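Enoyl-CoA hydratase (Mycobacterium tuberculosis, PDB 5KJP) probably catalyses the reversible addition of water to the double bond of 2-trans-enoyl-CoA thioesters, a step of fatty acid metabolism. Local coordinates at residues R157-I162 with E180-V184; A108-Y112 with D132-G136; R24-I30 with L60-T66; G93-T97 with E119-A124. All coordinates share one frame; numbering follows the deposited sequence.

Interactions 1, 3 and 4 are buried, whereas interaction 2 lies partly open to solvent. Interaction 3 is regular parallel sheet, held by backbone hydrogen bonds with aliphatic side chains on both faces. Interaction 2 starts from the same sheet, where Ala-108 bonds to Leu-65 and Thr-66, and passes to a small second sheet through one direct hydrogen bond and a shared water. Interactions 1 and 4 rely on apolar side chains between loops and helix ends, with two bridging waters added in interaction 1. In one of its two conformers, Arg-157 joins them through Leu-122 O, and Phe-135 packs on Val-184. Interaction 1 meets both other subunits of the trimer; no other chain touches interactions 2 and 3.

Interaction 1: residues R157-I162 with E180-V184; sequences RIPYAI and ELGLV
Arg-157 and Ile-158 run past Leu-181 to Leu-183 with their CA atoms 5.6 Å (Arg-157 to Leu-183) and 5.4 Å (Ile-158 to Leu-181) apart, where the start of one helix meets the end of another. Pro-159 is the N-cap of helix 160-169, while Gly-182, with positive phi (92°), closes helix 175-180 in a Schellman motif. The two backbones are joined through water 1, which donates to Arg-157 O and to Gly-182 O. The two branches of Leu-181 divide the work: CD1 lies 3.6 Å from Ile-162 CG2, and CD2 lies 3.9 Å from Pro-159 CD, the leucine and proline side chains crossing at about a right angle. Ile-158 places CG2 anti to its carbonyl carbon, and this methyl touches both Leu-181 CB and Leu-183 CB, the latter at 3.5 Å. Pro-159 also packs on Gly-182 of a second subunit, which places the contact at the trimer interface of this crotonase-family protein. Arg-157 was modelled in two conformers, so its guanidinium bonds are less certain; in the one described, NH1 bonds to its strongest partner, Leu-122 O, and NH2 donates to water 2 (2.8 Å), which donates to Leu-183 O.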
loop_
_atom_site.group_PDB
_atom_site.type_symbol
_atom_site.label_atom_id
_atom_site.label_comp_id
_atom_site.label_asym_id
_atom_site.label_seq_id
_atom_site.Cartn_x
_atom_site.Cartn_y
_atom_site.Cartn_z
ATOM N N ARG A 157 -3.359 5.527 -0.572
ATOM C CA ARG A 157 -3.417 5.627 -2.028
ATOM C C ARG A 157 -2.027 5.607 -2.661
ATOM O O ARG A 157 -1.860 5.144 -3.786
ATOM C CB ARG A 157 -4.156 6.901 -2.443
ATOM C CG ARG A 157 -5.658 6.876 -2.166
ATOM C CD ARG A 157 -6.439 6.180 -3.285
ATOM N NE ARG A 157 -7.055 7.125 -4.223
ATOM C CZ ARG A 157 -8.174 7.808 -3.978
ATOM N NH1 ARG A 157 -8.796 7.658 -2.815
ATOM N NH2 ARG A 157 -8.666 8.648 -4.891
ATOM N N ILE A 158 -1.041 6.138 -1.940
ATOM C CA ILE A 158 0.341 6.189 -2.415
ATOM C C ILE A 158 1.240 5.590 -1.340
ATOM O O ILE A 158 0.763 5.321 -0.235
ATOM C CB ILE A 158 0.774 7.644 -2.751
ATOM C CG1 ILE A 158 0.800 8.511 -1.487
ATOM C CG2 ILE A 158 -0.137 8.246 -3.821
ATOM C CD1 ILE A 158 1.373 9.915 -1.734
ATOM N N PRO A 159 2.529 5.342 -1.655
ATOM C CA PRO A 159 3.352 4.725 -0.608
ATOM C C PRO A 159 3.389 5.583 0.649
ATOM O O PRO A 159 3.463 6.811 0.568
ATOM C CB PRO A 159 4.735 4.621 -1.257
ATOM C CG PRO A 159 4.441 4.538 -2.736
ATOM C CD PRO A 159 3.268 5.465 -2.926
ATOM N N TYR A 160 3.283 4.914 1.792
ATOM C CA TYR A 160 3.182 5.543 3.102
ATOM C C TYR A 160 4.171 6.688 3.319
ATOM O O TYR A 160 3.792 7.769 3.775
ATOM C CB TYR A 160 3.375 4.465 4.173
ATOM C CG TYR A 160 3.414 4.965 5.603
ATOM C CD1 TYR A 160 4.601 5.414 6.170
ATOM C CD2 TYR A 160 2.272 4.958 6.392
ATOM C CE1 TYR A 160 4.649 5.864 7.475
ATOM C CE2 TYR A 160 2.314 5.398 7.713
ATOM C CZ TYR A 160 3.507 5.852 8.243
ATOM O OH TYR A 160 3.574 6.304 9.546
ATOM N N ALA A 161 5.436 6.456 2.990
ATOM C CA ALA A 161 6.477 7.435 3.283
ATOM C C ALA A 161 6.348 8.681 2.413
ATOM O O ALA A 161 6.727 9.773 2.836
ATOM C CB ALA A 161 7.855 6.814 3.104
ATOM N N ILE A 162 5.840 8.509 1.193
ATOM C CA ILE A 162 5.654 9.645 0.301
ATOM C C ILE A 162 4.463 10.464 0.791
ATOM O O ILE A 162 4.487 11.697 0.757
ATOM C CB ILE A 162 5.438 9.219 -1.170
ATOM C CG1 ILE A 162 6.527 8.233 -1.624
ATOM C CG2 ILE A 162 5.399 10.451 -2.074
ATOM C CD1 ILE A 162 7.947 8.734 -1.406
ATOM N N GLU A 180 2.866 7.847 -11.248
ATOM C CA GLU A 180 3.889 6.861 -10.891
ATOM C C GLU A 180 3.568 6.201 -9.555
ATOM O O GLU A 180 3.854 5.023 -9.349
ATOM C CB GLU A 180 5.278 7.498 -10.792
ATOM C CG GLU A 180 5.775 8.219 -12.020
ATOM C CD GLU A 180 7.032 9.028 -11.727
ATOM O OE1 GLU A 180 7.559 8.932 -10.595
ATOM O OE2 GLU A 180 7.495 9.754 -12.628
ATOM N N LEU A 181 2.995 6.981 -8.641
ATOM C CA LEU A 181 2.750 6.518 -7.281
ATOM C C LEU A 181 1.408 5.802 -7.142
ATOM O O LEU A 181 1.103 5.256 -6.080
ATOM C CB LEU A 181 2.797 7.696 -6.303
ATOM C CG LEU A 181 4.120 8.442 -6.176
ATOM C CD1 LEU A 181 3.926 9.692 -5.322
ATOM C CD2 LEU A 181 5.196 7.529 -5.591
ATOM N N GLY A 182 0.598 5.833 -8.197
ATOM C CA GLY A 182 -0.678 5.133 -8.196
ATOM C C GLY A 182 -1.887 5.933 -7.738
ATOM O O GLY A 182 -2.987 5.390 -7.653
ATOM N N LEU A 183 -1.693 7.217 -7.445
ATOM C CA LEU A 183 -2.795 8.092 -7.055
ATOM C C LEU A 183 -3.659 8.456 -8.263
ATOM O O LEU A 183 -4.889 8.523 -8.175
ATOM C CB LEU A 183 -2.264 9.363 -6.397
ATOM C CG LEU A 183 -3.299 10.438 -6.056
ATOM C CD1 LEU A 183 -4.267 9.935 -4.981
ATOM C CD2 LEU A 183 -2.620 11.741 -5.637
ATOM N N VAL A 184 -2.997 8.698 -9.389
ATOM C CA VAL A 184 -3.685 9.062 -10.620
ATOM C C VAL A 184 -3.819 7.830 -11.512
ATOM O O VAL A 184 -2.828 7.186 -11.855
ATOM C CB VAL A 184 -2.934 10.186 -11.377
ATOM C CG1 VAL A 184 -3.471 10.330 -12.792
ATOM C CG2 VAL A 184 -3.033 11.518 -10.610
HETATM O O HOH W 1 -4.058 4.579 -5.222
HETATM O O HOH W 2 -7.292 7.738 -7.123
#

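Interaction 2: residues A108-Y112 with D132-G136; sequences AVEGY and DSAFG
Val-109 ends strand 105-109 of the large crotonase sheet against Ser-133 and Phe-135, just before the chain turns into the small sheet that contains strands 112-114 and 134-136. With CG1 anti to its backbone N (chi1 177°), CG1 reaches Ser-133 CB (3.9 Å), and both methyls touch the end of the Phe-135 ring, CG2 lying 4.0 Å from CE2; the ring comes from the opposite direction and meets CG2 obliquely. Phe-135 also packs on Ile-127 and Ala-129 of strand 126-130, next to 105-109 in the large sheet.

Glu-110 starts away from the other segment, but its carboxylate bends back. OE1 then stands 4.5 Å from Asp-132 OD1, and water 3 sits between these like charges, donating to both oxygens and accepting from Gly-111 N (2.9 Å). Their mutual repulsion is probably eased by this water and by the bonds from Gly-191 N to OE1 and from Ala-193 N to OE2.

Gly-111, at positive phi (58°), turns the chain and directs its carbonyl at the second segment. Its O accepts from Ala-134 N at 2.9 Å, the donor tilted somewhat out of the carbonyl plane, and Ser-133 CB is pressed close to the same oxygen. Ser-133 OG is engaged elsewhere, with Ala-130 O.

Tyr-112 pairs with Ala-134 as a parallel bridge, and both side chains project from the same face of the small sheet. There the ring atoms CD1 and CE1 of Tyr-112 each lie 4.1 Å from Ala-134 CB.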
loop_
_atom_site.group_PDB
_atom_site.type_symbol
_atom_site.label_atom_id
_atom_site.label_comp_id
_atom_site.label_asym_id
_atom_site.label_seq_id
_atom_site.Cartn_x
_atom_site.Cartn_y
_atom_site.Cartn_z
ATOM N N ALA A 108 -11.900 14.486 -12.236
ATOM C CA ALA A 108 -11.175 14.918 -13.430
ATOM C C ALA A 108 -10.424 16.207 -13.136
ATOM O O ALA A 108 -11.019 17.290 -13.071
ATOM C CB ALA A 108 -12.131 15.110 -14.610
ATOM N N VAL A 109 -9.111 16.083 -12.971
ATOM C CA VAL A 109 -8.299 17.165 -12.421
ATOM C C VAL A 109 -7.499 17.907 -13.488
ATOM O O VAL A 109 -6.746 17.298 -14.247
ATOM C CB VAL A 109 -7.327 16.629 -11.348
ATOM C CG1 VAL A 109 -6.410 17.749 -10.827
ATOM C CG2 VAL A 109 -8.110 15.977 -10.202
ATOM N N GLU A 110 -7.704 19.219 -13.534
ATOM C CA GLU A 110 -6.870 20.157 -14.281
ATOM C C GLU A 110 -6.259 21.128 -13.273
ATOM O O GLU A 110 -6.830 21.350 -12.195
ATOM C CB GLU A 110 -7.683 20.940 -15.326
ATOM C CG GLU A 110 -8.450 20.101 -16.349
ATOM C CD GLU A 110 -7.615 19.706 -17.559
ATOM O OE1 GLU A 110 -6.467 20.187 -17.694
ATOM O OE2 GLU A 110 -8.124 18.920 -18.389
ATOM N N GLY A 111 -5.120 21.719 -13.624
ATOM C CA GLY A 111 -4.522 22.766 -12.811
ATOM C C GLY A 111 -4.229 22.292 -11.401
ATOM O O GLY A 111 -3.695 21.207 -11.213
ATOM N N TYR A 112 -4.602 23.084 -10.403
ATOM C CA TYR A 112 -4.311 22.719 -9.021
ATOM C C TYR A 112 -5.488 22.071 -8.303
ATOM O O TYR A 112 -6.618 22.571 -8.357
ATOM C CB TYR A 112 -3.864 23.946 -8.225
ATOM C CG TYR A 112 -2.465 24.403 -8.545
ATOM C CD1 TYR A 112 -1.364 23.754 -8.005
ATOM C CD2 TYR A 112 -2.242 25.484 -9.386
ATOM C CE1 TYR A 112 -0.079 24.165 -8.292
ATOM C CE2 TYR A 112 -0.956 25.906 -9.680
ATOM C CZ TYR A 112 0.121 25.239 -9.129
ATOM O OH TYR A 112 1.405 25.647 -9.413
ATOM N N ASP A 132 -0.182 18.371 -16.579
ATOM C CA ASP A 132 0.374 19.581 -15.980
ATOM C C ASP A 132 -0.372 19.989 -14.714
ATOM O O ASP A 132 -0.223 21.113 -14.235
ATOM C CB ASP A 132 0.367 20.732 -16.992
ATOM C CG ASP A 132 -1.029 21.087 -17.466
ATOM O OD1 ASP A 132 -1.958 20.277 -17.259
ATOM O OD2 ASP A 132 -1.193 22.174 -18.056
ATOM N N SER A 133 -1.166 19.077 -14.166
ATOM C CA SER A 133 -1.879 19.375 -12.929
ATOM C C SER A 133 -1.006 19.027 -11.719
ATOM O O SER A 133 0.063 18.425 -11.862
ATOM C CB SER A 133 -3.220 18.628 -12.868
ATOM O OG SER A 133 -3.056 17.222 -12.812
ATOM N N ALA A 134 -1.451 19.419 -10.532
ATOM C CA ALA A 134 -0.704 19.117 -9.313
ATOM C C ALA A 134 -1.623 18.976 -8.111
ATOM O O ALA A 134 -2.694 19.598 -8.046
ATOM C CB ALA A 134 0.333 20.188 -9.051
ATOM N N PHE A 135 -1.181 18.151 -7.167
ATOM C CA PHE A 135 -1.881 17.900 -5.912
ATOM C C PHE A 135 -1.040 18.416 -4.756
ATOM O O PHE A 135 0.098 18.831 -4.949
ATOM C CB PHE A 135 -2.156 16.400 -5.742
ATOM C CG PHE A 135 -2.961 15.811 -6.863
ATOM C CD1 PHE A 135 -2.351 15.437 -8.056
ATOM C CD2 PHE A 135 -4.331 15.657 -6.739
ATOM C CE1 PHE A 135 -3.096 14.915 -9.103
ATOM C CE2 PHE A 135 -5.084 15.131 -7.780
ATOM C CZ PHE A 135 -4.464 14.763 -8.966
ATOM N N GLY A 136 -1.595 18.387 -3.553
ATOM C CA GLY A 136 -0.833 18.769 -2.382
ATOM C C GLY A 136 -1.725 19.017 -1.186
ATOM O O GLY A 136 -2.923 19.315 -1.327
HETATM O O HOH W 3 -4.345 21.301 -16.434
#

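Interaction 3: residues R24-I30 with L60-T66; sequences RILIITI and LSVAILT
Ile-25 to Ile-30 and Val-62 to Thr-66 form the adjacent parallel strands of a beta-alpha-beta unit whose crossover contains helix 41-56; their axes differ in direction by 17°. The even-numbered residues of the first strand bond both ways: Leu-26 N donates to Val-62 O and Leu-26 O accepts from Ile-64 N, each at 2.8 Å. Ile-28 repeats the pattern with Ile-64 O and Thr-66 N, both bonds nearly straight on the carbonyl direction, and Ile-30 N reaches Thr-66 O at 2.9 Å.

In the large crotonase sheet these strands lie between 17-22 and 105-109. Leu-26, Ile-28, Ala-63 and Leu-65 face helix 41-56; among them Ile-28 reaches Ala-63 CB with CD1 and, 4.0 Å away, Leu-65 CD1 with CG2. On the other face Ile-25 CG2 meets Ile-64 CD1 at 4.0 Å, and Ile-25 and Val-62 pack against helix 193-205.

Before the strands begin, Arg-24 O accepts from both Ser-61 N (2.7 Å) and Val-62 N. The Arg-24 side chain, bent at chi3 (55°), lets NE donate a hydrogen bond to Ser-61 OG (2.6 Å), the oxygen lying 6° out of the guanidinium plane. Arg-24 NH2 donates to Ala-58 O and to water 4, which donates to Leu-60 O.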
loop_
_atom_site.group_PDB
_atom_site.type_symbol
_atom_site.label_atom_id
_atom_site.label_comp_id
_atom_site.label_asym_id
_atom_site.label_seq_id
_atom_site.Cartn_x
_atom_site.Cartn_y
_atom_site.Cartn_z
ATOM N N ARG A 24 -25.923 7.836 -18.502
ATOM C CA ARG A 24 -25.904 7.350 -17.127
ATOM C C ARG A 24 -24.762 7.967 -16.318
ATOM O O ARG A 24 -24.445 7.505 -15.218
ATOM C CB ARG A 24 -25.805 5.827 -17.114
ATOM C CG ARG A 24 -26.865 5.148 -17.980
ATOM C CD ARG A 24 -26.899 3.657 -17.719
ATOM N NE ARG A 24 -27.108 3.394 -16.300
ATOM C CZ ARG A 24 -28.302 3.333 -15.721
ATOM N NH1 ARG A 24 -29.403 3.497 -16.445
ATOM N NH2 ARG A 24 -28.395 3.100 -14.418
ATOM N N ILE A 25 -24.157 9.017 -16.864
ATOM C CA ILE A 25 -23.045 9.685 -16.200
ATOM C C ILE A 25 -23.462 11.063 -15.699
ATOM O O ILE A 25 -24.014 11.871 -16.451
ATOM C CB ILE A 25 -21.829 9.826 -17.139
ATOM C CG1 ILE A 25 -21.296 8.443 -17.518
ATOM C CG2 ILE A 25 -20.721 10.644 -16.476
ATOM C CD1 ILE A 25 -20.494 8.433 -18.803
ATOM N N LEU A 26 -23.203 11.333 -14.425
ATOM C CA LEU A 26 -23.469 12.656 -13.888
ATOM C C LEU A 26 -22.185 13.480 -13.864
ATOM O O LEU A 26 -21.241 13.145 -13.151
ATOM C CB LEU A 26 -24.067 12.566 -12.483
ATOM C CG LEU A 26 -24.717 13.880 -12.021
ATOM C CD1 LEU A 26 -25.987 14.147 -12.837
ATOM C CD2 LEU A 26 -25.003 13.893 -10.518
ATOM N N ILE A 27 -22.143 14.554 -14.645
ATOM C CA ILE A 27 -20.968 15.426 -14.645
ATOM C C ILE A 27 -21.191 16.631 -13.732
ATOM O O ILE A 27 -22.100 17.440 -13.950
ATOM C CB ILE A 27 -20.618 15.910 -16.057
ATOM C CG1 ILE A 27 -20.469 14.708 -16.998
ATOM C CG2 ILE A 27 -19.341 16.757 -16.032
ATOM C CD1 ILE A 27 -20.212 15.101 -18.427
ATOM N N ILE A 28 -20.349 16.728 -12.711
ATOM C CA ILE A 28 -20.460 17.745 -11.670
ATOM C C ILE A 28 -19.295 18.716 -11.796
ATOM O O ILE A 28 -18.130 18.312 -11.721
ATOM C CB ILE A 28 -20.446 17.113 -10.259
ATOM C CG1 ILE A 28 -21.458 15.963 -10.176
ATOM C CG2 ILE A 28 -20.704 18.174 -9.187
ATOM C CD1 ILE A 28 -21.176 14.977 -9.050
ATOM N N THR A 29 -19.606 19.992 -11.992
ATOM C CA THR A 29 -18.571 20.991 -12.216
ATOM C C THR A 29 -18.615 22.097 -11.176
ATOM O O THR A 29 -19.608 22.825 -11.075
ATOM C CB THR A 29 -18.711 21.614 -13.617
ATOM O OG1 THR A 29 -18.661 20.573 -14.600
ATOM C CG2 THR A 29 -17.596 22.617 -13.878
ATOM N N ILE A 30 -17.545 22.227 -10.394
ATOM C CA ILE A 30 -17.442 23.367 -9.496
ATOM C C ILE A 30 -17.267 24.615 -10.351
ATOM O O ILE A 30 -16.409 24.662 -11.241
ATOM C CB ILE A 30 -16.284 23.229 -8.487
ATOM C CG1 ILE A 30 -16.431 21.931 -7.686
ATOM C CG2 ILE A 30 -16.260 24.438 -7.556
ATOM C CD1 ILE A 30 -15.169 21.547 -6.897
ATOM N N LEU A 60 -28.733 6.801 -13.169
ATOM C CA LEU A 60 -27.335 7.212 -13.105
ATOM C C LEU A 60 -26.476 6.065 -12.589
ATOM O O LEU A 60 -26.888 5.324 -11.694
ATOM C CB LEU A 60 -27.161 8.439 -12.208
ATOM C CG LEU A 60 -27.763 9.759 -12.707
ATOM C CD1 LEU A 60 -27.592 10.863 -11.657
ATOM C CD2 LEU A 60 -27.129 10.168 -14.033
ATOM N N SER A 61 -25.281 5.929 -13.153
ATOM C CA SER A 61 -24.380 4.845 -12.771
ATOM C C SER A 61 -23.067 5.356 -12.181
ATOM O O SER A 61 -22.537 4.775 -11.237
ATOM C CB SER A 61 -24.089 3.949 -13.976
ATOM O OG SER A 61 -25.265 3.270 -14.401
ATOM N N VAL A 62 -22.548 6.442 -12.746
ATOM C CA VAL A 62 -21.232 6.966 -12.387
ATOM C C VAL A 62 -21.278 8.491 -12.384
ATOM O O VAL A 62 -22.020 9.092 -13.164
ATOM C CB VAL A 62 -20.130 6.477 -13.380
ATOM C CG1 VAL A 62 -18.779 7.139 -13.093
ATOM C CG2 VAL A 62 -19.987 4.956 -13.338
ATOM N N ALA A 63 -20.499 9.120 -11.508
ATOM C CA ALA A 63 -20.343 10.569 -11.551
ATOM C C ALA A 63 -18.894 10.971 -11.825
ATOM O O ALA A 63 -17.956 10.235 -11.503
ATOM C CB ALA A 63 -20.815 11.196 -10.261
ATOM N N ILE A 64 -18.732 12.140 -12.432
ATOM C CA ILE A 64 -17.425 12.756 -12.601
ATOM C C ILE A 64 -17.436 14.123 -11.942
ATOM O O ILE A 64 -18.348 14.929 -12.174
ATOM C CB ILE A 64 -17.042 12.912 -14.085
ATOM C CG1 ILE A 64 -17.040 11.551 -14.792
ATOM C CG2 ILE A 64 -15.691 13.617 -14.218
ATOM C CD1 ILE A 64 -16.903 11.664 -16.304
ATOM N N LEU A 65 -16.439 14.376 -11.104
ATOM C CA LEU A 65 -16.287 15.680 -10.469
ATOM C C LEU A 65 -15.121 16.433 -11.094
ATOM O O LEU A 65 -14.014 15.904 -11.203
ATOM C CB LEU A 65 -16.071 15.534 -8.964
ATOM C CG LEU A 65 -15.678 16.822 -8.225
ATOM C CD1 LEU A 65 -16.815 17.856 -8.283
ATOM C CD2 LEU A 65 -15.290 16.516 -6.787
ATOM N N THR A 66 -15.365 17.674 -11.495
ATOM C CA THR A 66 -14.317 18.467 -12.109
ATOM C C THR A 66 -14.469 19.936 -11.710
ATOM O O THR A 66 -15.510 20.340 -11.197
ATOM C CB THR A 66 -14.337 18.301 -13.655
ATOM O OG1 THR A 66 -13.077 18.707 -14.206
ATOM C CG2 THR A 66 -15.480 19.094 -14.294
HETATM O O HOH W 4 -27.029 2.558 -11.807
#

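Interaction 4: residues G93-T97 with E119-A124; sequences GLGFT and ELALAA
Phe-96 lays its ring obliquely against Ala-123, the methyl CB lying 3.4 Å from CE2, a tight apolar contact. The ring gets there because CG sits between the backbone N and the carbonyl carbon (chi1 61°), which turns the side chain back to the helix although its first bond does not aim at it. Along the ring, CZ lies 3.7 Å from Leu-120 O, also obliquely, while Ala-124 N is at the ring edge, near its plane.

Leu-120 crosses the phenylalanine side chain at about a right angle, and a single branch does its touching. Its CD2 points into the loop, meeting Phe-96 CE1 and Thr-97 CG2 at 4.0 Å and Leu-94 O at 3.2 Å; the CD2 methyl of the Leu-94 side chain lies farther off, at 4.2 Å.

The helix is 116-123 of the crotonase fold, whose N-terminal end in relatives adjoins the oxyanion hole; here residues 119 to 123 of this short helix pack against a loop that also touches helix 41-56, through Phe-96 on Met-51. Phe-96 further rests on Leu-105 of the large sheet.

Leu-94 is the centre of an inverse gamma turn, and its N donates to Thr-97 OG1 at 2.8 Å, a bond that ties this short loop together. With OG1 so engaged, Thr-97 turns CG2 to the helix, where it lies 3.9 Å from Glu-119 O. Glu-119 meets this methyl with CB, while its carboxylate oxygen OE2 accepts from Gly-150 N.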
loop_
_atom_site.group_PDB
_atom_site.type_symbol
_atom_site.label_atom_id
_atom_site.label_comp_id
_atom_site.label_asym_id
_atom_site.label_seq_id
_atom_site.Cartn_x
_atom_site.Cartn_y
_atom_site.Cartn_z
ATOM N N GLY A 93 -18.913 16.589 5.721
ATOM C CA GLY A 93 -17.581 17.158 5.600
ATOM C C GLY A 93 -17.513 18.265 4.561
ATOM O O GLY A 93 -18.438 19.070 4.424
ATOM N N LEU A 94 -16.405 18.308 3.829
ATOM C CA LEU A 94 -16.231 19.285 2.772
ATOM C C LEU A 94 -16.944 18.773 1.533
ATOM O O LEU A 94 -16.362 18.053 0.721
ATOM C CB LEU A 94 -14.744 19.531 2.491
ATOM C CG LEU A 94 -14.389 20.767 1.661
ATOM C CD1 LEU A 94 -14.667 22.040 2.454
ATOM C CD2 LEU A 94 -12.934 20.715 1.185
ATOM N N GLY A 95 -18.218 19.118 1.406
ATOM C CA GLY A 95 -19.033 18.585 0.334
ATOM C C GLY A 95 -19.450 17.149 0.599
ATOM O O GLY A 95 -20.617 16.880 0.879
ATOM N N PHE A 96 -18.492 16.227 0.524
ATOM C CA PHE A 96 -18.785 14.807 0.668
ATOM C C PHE A 96 -17.596 14.013 1.229
ATOM O O PHE A 96 -17.604 12.786 1.203
ATOM C CB PHE A 96 -19.205 14.218 -0.686
ATOM C CG PHE A 96 -18.139 14.320 -1.747
ATOM C CD1 PHE A 96 -17.985 15.485 -2.492
ATOM C CD2 PHE A 96 -17.274 13.258 -1.986
ATOM C CE1 PHE A 96 -16.991 15.585 -3.460
ATOM C CE2 PHE A 96 -16.280 13.350 -2.950
ATOM C CZ PHE A 96 -16.135 14.512 -3.690
ATOM N N THR A 97 -16.577 14.707 1.732
ATOM C CA THR A 97 -15.376 14.027 2.223
ATOM C C THR A 97 -15.647 13.040 3.358
ATOM O O THR A 97 -14.915 12.066 3.515
ATOM C CB THR A 97 -14.318 15.027 2.721
ATOM O OG1 THR A 97 -14.930 15.958 3.622
ATOM C CG2 THR A 97 -13.687 15.776 1.547
ATOM N N GLU A 119 -8.254 16.737 -1.040
ATOM C CA GLU A 119 -9.143 15.911 -0.227
ATOM C C GLU A 119 -10.432 15.523 -0.966
ATOM O O GLU A 119 -10.912 14.395 -0.807
ATOM C CB GLU A 119 -9.459 16.619 1.083
ATOM C CG GLU A 119 -8.183 16.831 1.897
ATOM C CD GLU A 119 -8.432 17.425 3.254
ATOM O OE1 GLU A 119 -9.094 18.484 3.335
ATOM O OE2 GLU A 119 -7.951 16.835 4.246
ATOM N N LEU A 120 -10.983 16.421 -1.784
ATOM C CA LEU A 120 -12.102 16.031 -2.649
ATOM C C LEU A 120 -11.701 14.898 -3.597
ATOM O O LEU A 120 -12.447 13.931 -3.771
ATOM C CB LEU A 120 -12.618 17.214 -3.473
ATOM C CG LEU A 120 -13.196 18.422 -2.740
ATOM C CD1 LEU A 120 -13.749 19.419 -3.751
ATOM C CD2 LEU A 120 -14.270 17.977 -1.754
ATOM N N ALA A 121 -10.530 15.028 -4.220
ATOM C CA ALA A 121 -10.057 14.005 -5.152
ATOM C C ALA A 121 -9.879 12.660 -4.444
ATOM O O ALA A 121 -10.212 11.615 -4.997
ATOM C CB ALA A 121 -8.747 14.444 -5.819
ATOM N N LEU A 122 -9.364 12.694 -3.218
ATOM C CA LEU A 122 -9.152 11.473 -2.435
ATOM C C LEU A 122 -10.459 10.809 -2.024
ATOM O O LEU A 122 -10.508 9.599 -1.808
ATOM C CB LEU A 122 -8.318 11.779 -1.181
ATOM C CG LEU A 122 -6.843 12.037 -1.469
ATOM C CD1 LEU A 122 -6.152 12.594 -0.237
ATOM C CD2 LEU A 122 -6.174 10.738 -1.916
ATOM N N ALA A 123 -11.519 11.603 -1.907
ATOM C CA ALA A 123 -12.826 11.060 -1.556
ATOM C C ALA A 123 -13.494 10.400 -2.764
ATOM O O ALA A 123 -14.445 9.634 -2.610
ATOM C CB ALA A 123 -13.717 12.150 -0.984
ATOM N N ALA A 124 -13.005 10.713 -3.961
ATOM C CA ALA A 124 -13.432 10.015 -5.172
ATOM C C ALA A 124 -12.743 8.652 -5.237
ATOM O O ALA A 124 -11.832 8.379 -4.463
ATOM C CB ALA A 124 -13.114 10.841 -6.422
#